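Local structure of 2-aminomuconate 6-semialdehyde dehydrogenase (4U3W) at residues S35-P40 with V53-A58; L358-L363 with S401-R406; G376-G381 with F389-I394. The protein probably oxidises 2-aminomuconate 6-semialdehyde to 2-aminomuconate with a nicotinamide cofactor, as a member of the aldehyde dehydrogenase family. One frame throughout, in Å; residues are numbered along the deposited sequence.

Contact 1. Residues S35-P40 with V53-A58; sequences SGTTFP and VCEADA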
loop_
_atom_site.group_PDB
_atom_site.type_symbol
_atom_site.label_atom_id
_atom_site.label_comp_id
_atom_site.label_asym_id
_atom_site.label_seq_id
_atom_site.Cartn_x
_atom_site.Cartn_y
_atom_site.Cartn_z
ATOM N N SER A 35 36.888 -19.558 23.861
ATOM C CA SER A 35 37.869 -18.452 23.831
ATOM C C SER A 35 38.730 -18.580 25.089
ATOM O O SER A 35 38.595 -19.558 25.807
ATOM C CB SER A 35 37.169 -17.094 23.718
ATOM O OG SER A 35 36.212 -16.920 24.763
ATOM N N GLY A 36 39.630 -17.629 25.343
ATOM C CA GLY A 36 40.675 -17.792 26.347
ATOM C C GLY A 36 40.272 -17.433 27.761
ATOM O O GLY A 36 41.098 -17.519 28.628
ATOM N N THR A 37 39.030 -16.992 27.995
ATOM C CA THR A 37 38.569 -16.837 29.402
ATOM C C THR A 37 37.070 -17.226 29.432
ATOM O O THR A 37 36.391 -17.245 28.355
ATOM C CB THR A 37 38.693 -15.380 29.968
ATOM O OG1 THR A 37 37.750 -14.548 29.271
ATOM C CG2 THR A 37 40.094 -14.793 29.798
ATOM N N THR A 38 36.569 -17.558 30.632
ATOM C CA THR A 38 35.157 -17.940 30.803
ATOM C C THR A 38 34.536 -17.256 32.047
ATOM O O THR A 38 35.262 -16.715 32.861
ATOM C CB THR A 38 34.992 -19.451 30.975
ATOM O OG1 THR A 38 35.577 -19.854 32.226
ATOM C CG2 THR A 38 35.705 -20.223 29.823
ATOM N N PHE A 39 33.207 -17.284 32.177
ATOM C CA PHE A 39 32.542 -16.738 33.381
ATOM C C PHE A 39 31.380 -17.693 33.739
ATOM O O PHE A 39 30.877 -18.398 32.873
ATOM C CB PHE A 39 32.035 -15.300 33.161
ATOM C CG PHE A 39 31.002 -15.160 32.064
ATOM C CD1 PHE A 39 29.624 -15.237 32.330
ATOM C CD2 PHE A 39 31.400 -14.910 30.762
ATOM C CE1 PHE A 39 28.699 -15.089 31.311
ATOM C CE2 PHE A 39 30.499 -14.744 29.752
ATOM C CZ PHE A 39 29.105 -14.816 30.017
ATOM N N PRO A 40 30.974 -17.747 35.023
ATOM C CA PRO A 40 29.950 -18.747 35.371
ATOM C C PRO A 40 28.517 -18.280 35.016
ATOM O O PRO A 40 28.187 -17.083 35.021
ATOM C CB PRO A 40 30.083 -18.906 36.911
ATOM C CG PRO A 40 31.286 -18.215 37.309
ATOM C CD PRO A 40 31.614 -17.185 36.225
ATOM N N VAL A 53 30.706 -20.080 30.583
ATOM C CA VAL A 53 30.371 -19.395 29.335
ATOM C C VAL A 53 31.654 -18.766 28.826
ATOM O O VAL A 53 32.365 -18.081 29.589
ATOM C CB VAL A 53 29.318 -18.288 29.563
ATOM C CG1 VAL A 53 28.780 -17.775 28.236
ATOM C CG2 VAL A 53 28.118 -18.805 30.439
ATOM N N CYS A 54 31.981 -18.985 27.561
ATOM C CA CYS A 54 33.178 -18.350 27.009
ATOM C C CYS A 54 32.977 -16.836 26.850
ATOM O O CYS A 54 31.897 -16.364 26.481
ATOM C CB CYS A 54 33.523 -18.984 25.645
ATOM S SG CYS A 54 33.999 -20.704 25.837
ATOM N N GLU A 55 34.034 -16.067 27.017
ATOM C CA GLU A 55 33.938 -14.606 26.875
ATOM C C GLU A 55 34.657 -14.091 25.628
ATOM O O GLU A 55 35.917 -14.210 25.538
ATOM C CB GLU A 55 34.558 -13.953 28.111
ATOM C CG GLU A 55 34.654 -12.433 28.059
ATOM C CD GLU A 55 33.300 -11.756 28.409
ATOM O OE1 GLU A 55 32.579 -12.213 29.328
ATOM O OE2 GLU A 55 32.953 -10.799 27.709
ATOM N N ALA A 56 33.949 -13.488 24.678
ATOM C CA ALA A 56 34.650 -13.060 23.429
ATOM C C ALA A 56 35.429 -11.728 23.584
ATOM O O ALA A 56 34.855 -10.707 23.999
ATOM C CB ALA A 56 33.649 -12.928 22.276
ATOM N N ASP A 57 36.726 -11.728 23.282
ATOM C CA ASP A 57 37.471 -10.474 23.326
ATOM C C ASP A 57 37.335 -9.768 21.969
ATOM O O ASP A 57 36.729 -10.308 21.018
ATOM C CB ASP A 57 38.957 -10.699 23.690
ATOM C CG ASP A 57 39.751 -11.488 22.618
ATOM O OD1 ASP A 57 39.435 -11.445 21.425
ATOM O OD2 ASP A 57 40.741 -12.149 22.985
ATOM N N ALA A 58 37.917 -8.578 21.863
ATOM C CA ALA A 58 37.732 -7.762 20.666
ATOM C C ALA A 58 38.269 -8.419 19.360
ATOM O O ALA A 58 37.710 -8.174 18.274
ATOM C CB ALA A 58 38.390 -6.391 20.874
HETATM O O HOH W 1 38.192 -13.585 26.681
#

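Contact 2. Residues L358-L363 with S401-R406; sequences LSYFRL and SARCVR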
loop_
_atom_site.group_PDB
_atom_site.type_symbol
_atom_site.label_atom_id
_atom_site.label_comp_id
_atom_site.label_asym_id
_atom_site.label_seq_id
_atom_site.Cartn_x
_atom_site.Cartn_y
_atom_site.Cartn_z
ATOM N N LEU A 358 15.265 -4.066 45.412
ATOM C CA LEU A 358 15.021 -3.895 46.842
ATOM C C LEU A 358 15.449 -2.498 47.330
ATOM O O LEU A 358 14.895 -1.963 48.278
ATOM C CB LEU A 358 15.724 -5.001 47.649
ATOM C CG LEU A 358 15.069 -6.376 47.471
ATOM C CD1 LEU A 358 15.846 -7.425 48.208
ATOM C CD2 LEU A 358 13.620 -6.422 47.945
ATOM N N SER A 359 16.408 -1.901 46.640
ATOM C CA SER A 359 16.791 -0.523 46.906
ATOM C C SER A 359 15.713 0.476 46.479
ATOM O O SER A 359 15.503 1.517 47.124
ATOM C CB SER A 359 18.101 -0.199 46.187
ATOM O OG SER A 359 18.410 1.158 46.374
ATOM N N TYR A 360 15.022 0.196 45.376
ATOM C CA TYR A 360 13.844 1.003 45.084
ATOM C C TYR A 360 12.753 0.769 46.109
ATOM O O TYR A 360 12.005 1.701 46.432
ATOM C CB TYR A 360 13.283 0.714 43.686
ATOM C CG TYR A 360 13.960 1.560 42.645
ATOM C CD1 TYR A 360 13.691 2.920 42.560
ATOM C CD2 TYR A 360 14.865 1.012 41.748
ATOM C CE1 TYR A 360 14.314 3.715 41.631
ATOM C CE2 TYR A 360 15.489 1.806 40.805
ATOM C CZ TYR A 360 15.205 3.153 40.753
ATOM O OH TYR A 360 15.807 3.961 39.809
ATOM N N PHE A 361 12.633 -0.459 46.614
ATOM C CA PHE A 361 11.562 -0.726 47.584
ATOM C C PHE A 361 11.786 0.119 48.822
ATOM O O PHE A 361 10.833 0.706 49.354
ATOM C CB PHE A 361 11.490 -2.203 47.970
ATOM C CG PHE A 361 10.808 -3.069 46.926
ATOM C CD1 PHE A 361 10.499 -2.562 45.679
ATOM C CD2 PHE A 361 10.487 -4.385 47.201
ATOM C CE1 PHE A 361 9.896 -3.359 44.741
ATOM C CE2 PHE A 361 9.878 -5.162 46.284
ATOM C CZ PHE A 361 9.587 -4.657 45.048
ATOM N N ARG A 362 13.053 0.217 49.254
ATOM C CA ARG A 362 13.393 1.082 50.372
ATOM C C ARG A 362 13.171 2.556 50.019
ATOM O O ARG A 362 12.672 3.329 50.842
ATOM C CB ARG A 362 14.860 0.853 50.840
ATOM C CG ARG A 362 15.099 -0.525 51.456
ATOM C CD ARG A 362 16.477 -0.670 52.151
ATOM N NE ARG A 362 17.623 -0.503 51.258
ATOM C CZ ARG A 362 18.097 -1.457 50.454
ATOM N NH1 ARG A 362 17.508 -2.651 50.400
ATOM N NH2 ARG A 362 19.161 -1.212 49.691
ATOM N N LEU A 363 13.539 2.966 48.803
ATOM C CA LEU A 363 13.303 4.364 48.405
ATOM C C LEU A 363 11.810 4.758 48.413
ATOM O O LEU A 363 11.474 5.862 48.859
ATOM C CB LEU A 363 13.894 4.634 47.019
ATOM C CG LEU A 363 13.657 6.044 46.496
ATOM C CD1 LEU A 363 14.277 7.099 47.397
ATOM C CD2 LEU A 363 14.100 6.209 45.056
ATOM N N SER A 401 5.585 13.272 40.960
ATOM C CA SER A 401 6.975 13.712 40.955
ATOM C C SER A 401 7.950 12.746 41.625
ATOM O O SER A 401 9.169 12.935 41.536
ATOM C CB SER A 401 7.060 15.059 41.668
ATOM O OG SER A 401 6.620 14.871 42.997
ATOM N N ALA A 402 7.436 11.740 42.331
ATOM C CA ALA A 402 8.317 10.842 43.099
ATOM C C ALA A 402 9.205 9.996 42.172
ATOM O O ALA A 402 8.791 9.624 41.060
ATOM C CB ALA A 402 7.511 9.943 44.015
ATOM N N ARG A 403 10.448 9.735 42.614
ATOM C CA ARG A 403 11.366 8.930 41.809
ATOM C C ARG A 403 10.772 7.526 41.559
ATOM O O ARG A 403 10.938 6.952 40.486
ATOM C CB ARG A 403 12.756 8.837 42.463
ATOM C CG ARG A 403 13.469 10.196 42.628
ATOM C CD ARG A 403 14.860 10.004 43.274
ATOM N NE ARG A 403 15.549 8.953 42.534
ATOM C CZ ARG A 403 16.512 8.182 43.021
ATOM N NH1 ARG A 403 16.927 8.320 44.268
ATOM N NH2 ARG A 403 17.044 7.263 42.247
ATOM N N CYS A 404 10.070 6.980 42.539
ATOM C CA CYS A 404 9.583 5.610 42.402
ATOM C C CYS A 404 8.429 5.460 41.427
ATOM O O CYS A 404 8.128 4.325 41.055
ATOM C CB CYS A 404 9.175 5.033 43.770
ATOM S SG CYS A 404 10.687 4.574 44.741
ATOM N N VAL A 405 7.796 6.566 41.028
ATOM C CA VAL A 405 6.782 6.499 39.985
ATOM C C VAL A 405 7.309 7.112 38.683
ATOM O O VAL A 405 6.566 7.148 37.706
ATOM C CB VAL A 405 5.459 7.211 40.367
ATOM C CG1 VAL A 405 4.940 6.654 41.653
ATOM C CG2 VAL A 405 5.628 8.728 40.516
ATOM N N ARG A 406 8.566 7.586 38.660
ATOM C CA ARG A 406 9.134 8.106 37.403
ATOM C C ARG A 406 10.221 7.181 36.830
ATOM O O ARG A 406 10.332 7.024 35.593
ATOM C CB ARG A 406 9.685 9.529 37.575
ATOM C CG ARG A 406 8.623 10.555 37.939
ATOM C CD ARG A 406 9.143 12.010 37.829
ATOM N NE ARG A 406 9.138 12.507 36.445
ATOM C CZ ARG A 406 8.055 12.970 35.811
ATOM N NH1 ARG A 406 6.864 13.013 36.419
ATOM N NH2 ARG A 406 8.156 13.401 34.554
#

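Contact 3. Residues G376-G381 with F389-I394; sequences GAPSFG and FVMPTI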
loop_
_atom_site.group_PDB
_atom_site.type_symbol
_atom_site.label_atom_id
_atom_site.label_comp_id
_atom_site.label_asym_id
_atom_site.label_seq_id
_atom_site.Cartn_x
_atom_site.Cartn_y
_atom_site.Cartn_z
ATOM N N GLY A 376 9.322 -6.841 49.869
ATOM C CA GLY A 376 10.545 -7.513 50.321
ATOM C C GLY A 376 10.662 -8.851 49.640
ATOM O O GLY A 376 9.930 -9.133 48.704
ATOM N N ALA A 377 11.608 -9.653 50.085
ATOM C CA ALA A 377 11.873 -10.989 49.574
ATOM C C ALA A 377 11.128 -12.049 50.386
ATOM O O ALA A 377 10.960 -11.897 51.584
ATOM C CB ALA A 377 13.372 -11.280 49.619
ATOM N N PRO A 378 10.743 -13.159 49.746
ATOM C CA PRO A 378 10.222 -14.214 50.622
ATOM C C PRO A 378 11.317 -14.847 51.465
ATOM O O PRO A 378 12.521 -14.636 51.258
ATOM C CB PRO A 378 9.660 -15.230 49.628
ATOM C CG PRO A 378 10.531 -15.052 48.401
ATOM C CD PRO A 378 10.713 -13.549 48.335
ATOM N N SER A 379 10.926 -15.627 52.452
ATOM C CA SER A 379 11.911 -16.368 53.222
ATOM C C SER A 379 11.527 -17.876 53.195
ATOM O O SER A 379 10.491 -18.282 53.795
ATOM C CB SER A 379 11.942 -15.783 54.640
ATOM O OG SER A 379 12.715 -16.563 55.460
ATOM N N PHE A 380 12.363 -18.698 52.550
ATOM C CA PHE A 380 12.062 -20.122 52.312
ATOM C C PHE A 380 12.716 -21.078 53.310
ATOM O O PHE A 380 12.186 -22.137 53.579
ATOM C CB PHE A 380 12.525 -20.561 50.908
ATOM C CG PHE A 380 11.788 -19.885 49.764
ATOM C CD1 PHE A 380 10.496 -20.248 49.471
ATOM C CD2 PHE A 380 12.436 -18.969 48.945
ATOM C CE1 PHE A 380 9.794 -19.658 48.403
ATOM C CE2 PHE A 380 11.771 -18.389 47.853
ATOM C CZ PHE A 380 10.483 -18.740 47.568
ATOM N N GLY A 381 13.921 -20.765 53.774
ATOM C CA GLY A 381 14.601 -21.684 54.673
ATOM C C GLY A 381 15.289 -22.841 53.978
ATOM O O GLY A 381 15.611 -23.852 54.595
ATOM N N PHE A 389 14.600 -14.144 44.625
ATOM C CA PHE A 389 13.148 -13.908 44.693
ATOM C C PHE A 389 12.752 -12.613 45.382
ATOM O O PHE A 389 13.366 -12.215 46.372
ATOM C CB PHE A 389 12.428 -15.062 45.433
ATOM C CG PHE A 389 12.454 -16.363 44.692
ATOM C CD1 PHE A 389 11.440 -16.669 43.781
ATOM C CD2 PHE A 389 13.504 -17.262 44.878
ATOM C CE1 PHE A 389 11.420 -17.872 43.103
ATOM C CE2 PHE A 389 13.519 -18.475 44.179
ATOM C CZ PHE A 389 12.470 -18.774 43.275
ATOM N N VAL A 390 11.702 -11.980 44.872
ATOM C CA VAL A 390 11.056 -10.901 45.629
ATOM C C VAL A 390 9.567 -11.008 45.447
ATOM O O VAL A 390 9.082 -11.625 44.490
ATOM C CB VAL A 390 11.482 -9.477 45.212
ATOM C CG1 VAL A 390 13.006 -9.274 45.357
ATOM C CG2 VAL A 390 11.046 -9.202 43.785
ATOM N N MET A 391 8.826 -10.448 46.414
ATOM C CA MET A 391 7.356 -10.592 46.408
ATOM C C MET A 391 6.691 -9.544 45.507
ATOM O O MET A 391 7.191 -8.420 45.375
ATOM C CB MET A 391 6.764 -10.490 47.846
ATOM C CG MET A 391 7.164 -11.611 48.829
ATOM S SD MET A 391 6.959 -13.306 48.232
ATOM C CE MET A 391 5.216 -13.559 48.457
ATOM N N PRO A 392 5.540 -9.912 44.898
ATOM C CA PRO A 392 4.711 -8.922 44.195
ATOM C C PRO A 392 4.391 -7.740 45.103
ATOM O O PRO A 392 3.982 -7.959 46.226
ATOM C CB PRO A 392 3.396 -9.680 43.880
ATOM C CG PRO A 392 3.643 -11.117 44.165
ATOM C CD PRO A 392 4.874 -11.221 45.051
ATOM N N THR A 393 4.542 -6.514 44.619
ATOM C CA THR A 393 4.428 -5.345 45.493
ATOM C C THR A 393 3.474 -4.312 44.900
ATOM O O THR A 393 3.474 -4.100 43.704
ATOM C CB THR A 393 5.836 -4.734 45.739
ATOM O OG1 THR A 393 6.653 -5.737 46.346
ATOM C CG2 THR A 393 5.797 -3.506 46.621
ATOM N N ILE A 394 2.613 -3.738 45.743
ATOM C CA ILE A 394 1.702 -2.667 45.353
ATOM C C ILE A 394 1.915 -1.473 46.296
ATOM O O ILE A 394 1.934 -1.645 47.505
ATOM C CB ILE A 394 0.215 -3.140 45.438
ATOM C CG1 ILE A 394 -0.077 -4.319 44.490
ATOM C CG2 ILE A 394 -0.776 -1.992 45.207
ATOM C CD1 ILE A 394 -1.462 -4.979 44.855
#

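Contact 1. Residues S35-P40 with V53-A58
Val53 O accepts a hydrogen bond from Phe39 N at 2.8 Å and is also approached from across the hairpin by Thr38 CA, 3.0 Å away, in a weaker CA-H...O contact. The return bond from Val53 N to Phe39 O is also 2.8 Å, which makes Phe39 and Val53 an antiparallel hydrogen-bonded pair; Thr38 and Cys54 follow as a non-hydrogen-bonded pair. Beyond them Glu55 N donates to Thr37 O at 3.0 Å, although this donor is tilted 31° from the carbonyl plane. The Phe39 ring doubles back over its partner, with CG set between the backbone N and the carbonyl carbon (chi1 61°). Val53 CB then lies 3.5 Å above the ring plane, offset toward the rim, in a CH-pi contact, and Val53 CG1 touches CZ. Glu55 bends at its second torsion (80°) and brings OE1 obliquely to within 3.3 Å of Phe39 CD2. That oxygen is hydrogen-bonded to ND1 of His228, whose ring in turn meets Phe39 edge-to-face. At the open end of the hairpin a water donates to Glu55 O and joins it to Thr37 OG1, 2.8 Å from the water, while Ser35 OG, near Glu55 O, is hydrogen-bonded to NE2 of His26. Strand 38-42, at the border of a four-stranded sheet, runs on to Leu42, which, with Glu200, contributes to a magnesium site. Backbone bonds thus fix the strand register, whereas the bond to His228 probably steadies the carboxylate beside an aromatic ring.

Contact 2. Residues L358-L363 with S401-R406
Cys404, Leu363 and Arg403 carry this contact, with the sulfur of Cys404 pressed against the last turns of helix 351-366. Its SG is 3.7 Å from Leu363 CG and 3.6 Å from the carbonyl oxygen Tyr360 O, so a single atom touches both the side chain and the backbone of the helix. The SG lies beside its own backbone N and anti to the carbonyl carbon (chi1 -76°), a setting that also brings it to the edge of the Tyr360 ring. There it stays near the ring plane, 4.1 Å from Tyr360 CD1, as a cysteine sulfur-aromatic contact made from the rim.

Leu363 extends its CG anti to the backbone N (chi1 178°) and sends one methyl, CD2, over a face of the Arg403 guanidinium. The methyl stands 3.6 Å from Arg403 NH1, offset toward the rim of the flat group, and the two side chains cross at about a right angle. Arg403 bends at its third torsion, and its NE forms a salt bridge with Glu407, whose other carboxylate oxygen is hydrogen-bonded to Tyr360 OH. Glu407 therefore ties the polar ends of Arg403 and Tyr360 together beside the apolar contact. The backbone nitrogens of Arg403 and Cys404 donate hydrogen bonds to OE2 and OE1, respectively, of Glu367, just past the end of helix 351-366.

The short, weakly bonded helix at 403-406 belongs to the connection between the neighbouring parallel strands 393-396 and 413-419. Its packing against helix 351-366 fits the alpha/beta layering of the catalytic domain in aldehyde dehydrogenases, where helices and connections flank a largely parallel sheet.

Contact 3. Residues G376-G381 with F389-I394
Phe389 leans on Pro378 from its first side-chain atom: its CB lies 3.5 Å from Pro378 CG and slightly farther from CD of the same proline, and the two side chains cross at about a right angle. With CG beside the backbone N and anti to the carbonyl carbon (chi1 -68°), Phe389 CG is carried to within 3.8 Å of Phe380 CE2. The next atom out, Phe389 CD2, makes the closest approach, 3.6 Å from Phe380 CE2, and Phe389 CE2 is near that same carbon at 4.1 Å. Together these atoms present one face to the edge of Phe380 in a T-shaped pair, with centroids 5.2 Å apart and planes at 74°; Phe380 CZ stands over the centre of the Phe389 ring. Elsewhere the Phe389 side chain packs on Val335 and Pro347.

Residues 376-381 and 389-392 belong to the long connection between strand 370-373, at the border of the seven-stranded sheet, and its antiparallel neighbour 393-396, which Thr393 and Ile394 begin. The connection is joined across itself by one backbone hydrogen bond, from Met391 N to Gly376 O, 2.9 Å long and nearly straight at 170°. Between this bond and the aromatic pair, Ala377 CB rests 3.4 Å from Phe389 O, an oxygen that also accepts a hydrogen bond from Arg354 of helix 351-366. At the start of strand 393-396, Thr393 OG1 donates back to Met391 O at 2.9 Å, from above the carbonyl plane. Asp385, on the part of the connection between the segments, takes the backbone nitrogens of Phe380 and Gly381 with its two carboxylate oxygens.

How the contacts relate
From the N terminus, contact 1 closes first: it zips the hairpin of strands 38-42 and 49-54, a short loop complete long before the others open. Residues 358-363 then open contact 2, which closes only at 401-406. Within that span contact 3 (376-381 with 389-394) is nested, drawing together the connection between strands 370-373 and 393-396. Contacts 2 and 3 touch, with Phe361 CE2 3.3 Å from Thr393 OG1 and Leu358 packed on Val390, so contact 3 packs on the helix that opens contact 2, beside the border of the seven-stranded sheet. Contact 1 belongs to a separate four-stranded sheet, its nearest atoms about 17 Å from contact 3 and about 20 Å from contact 2.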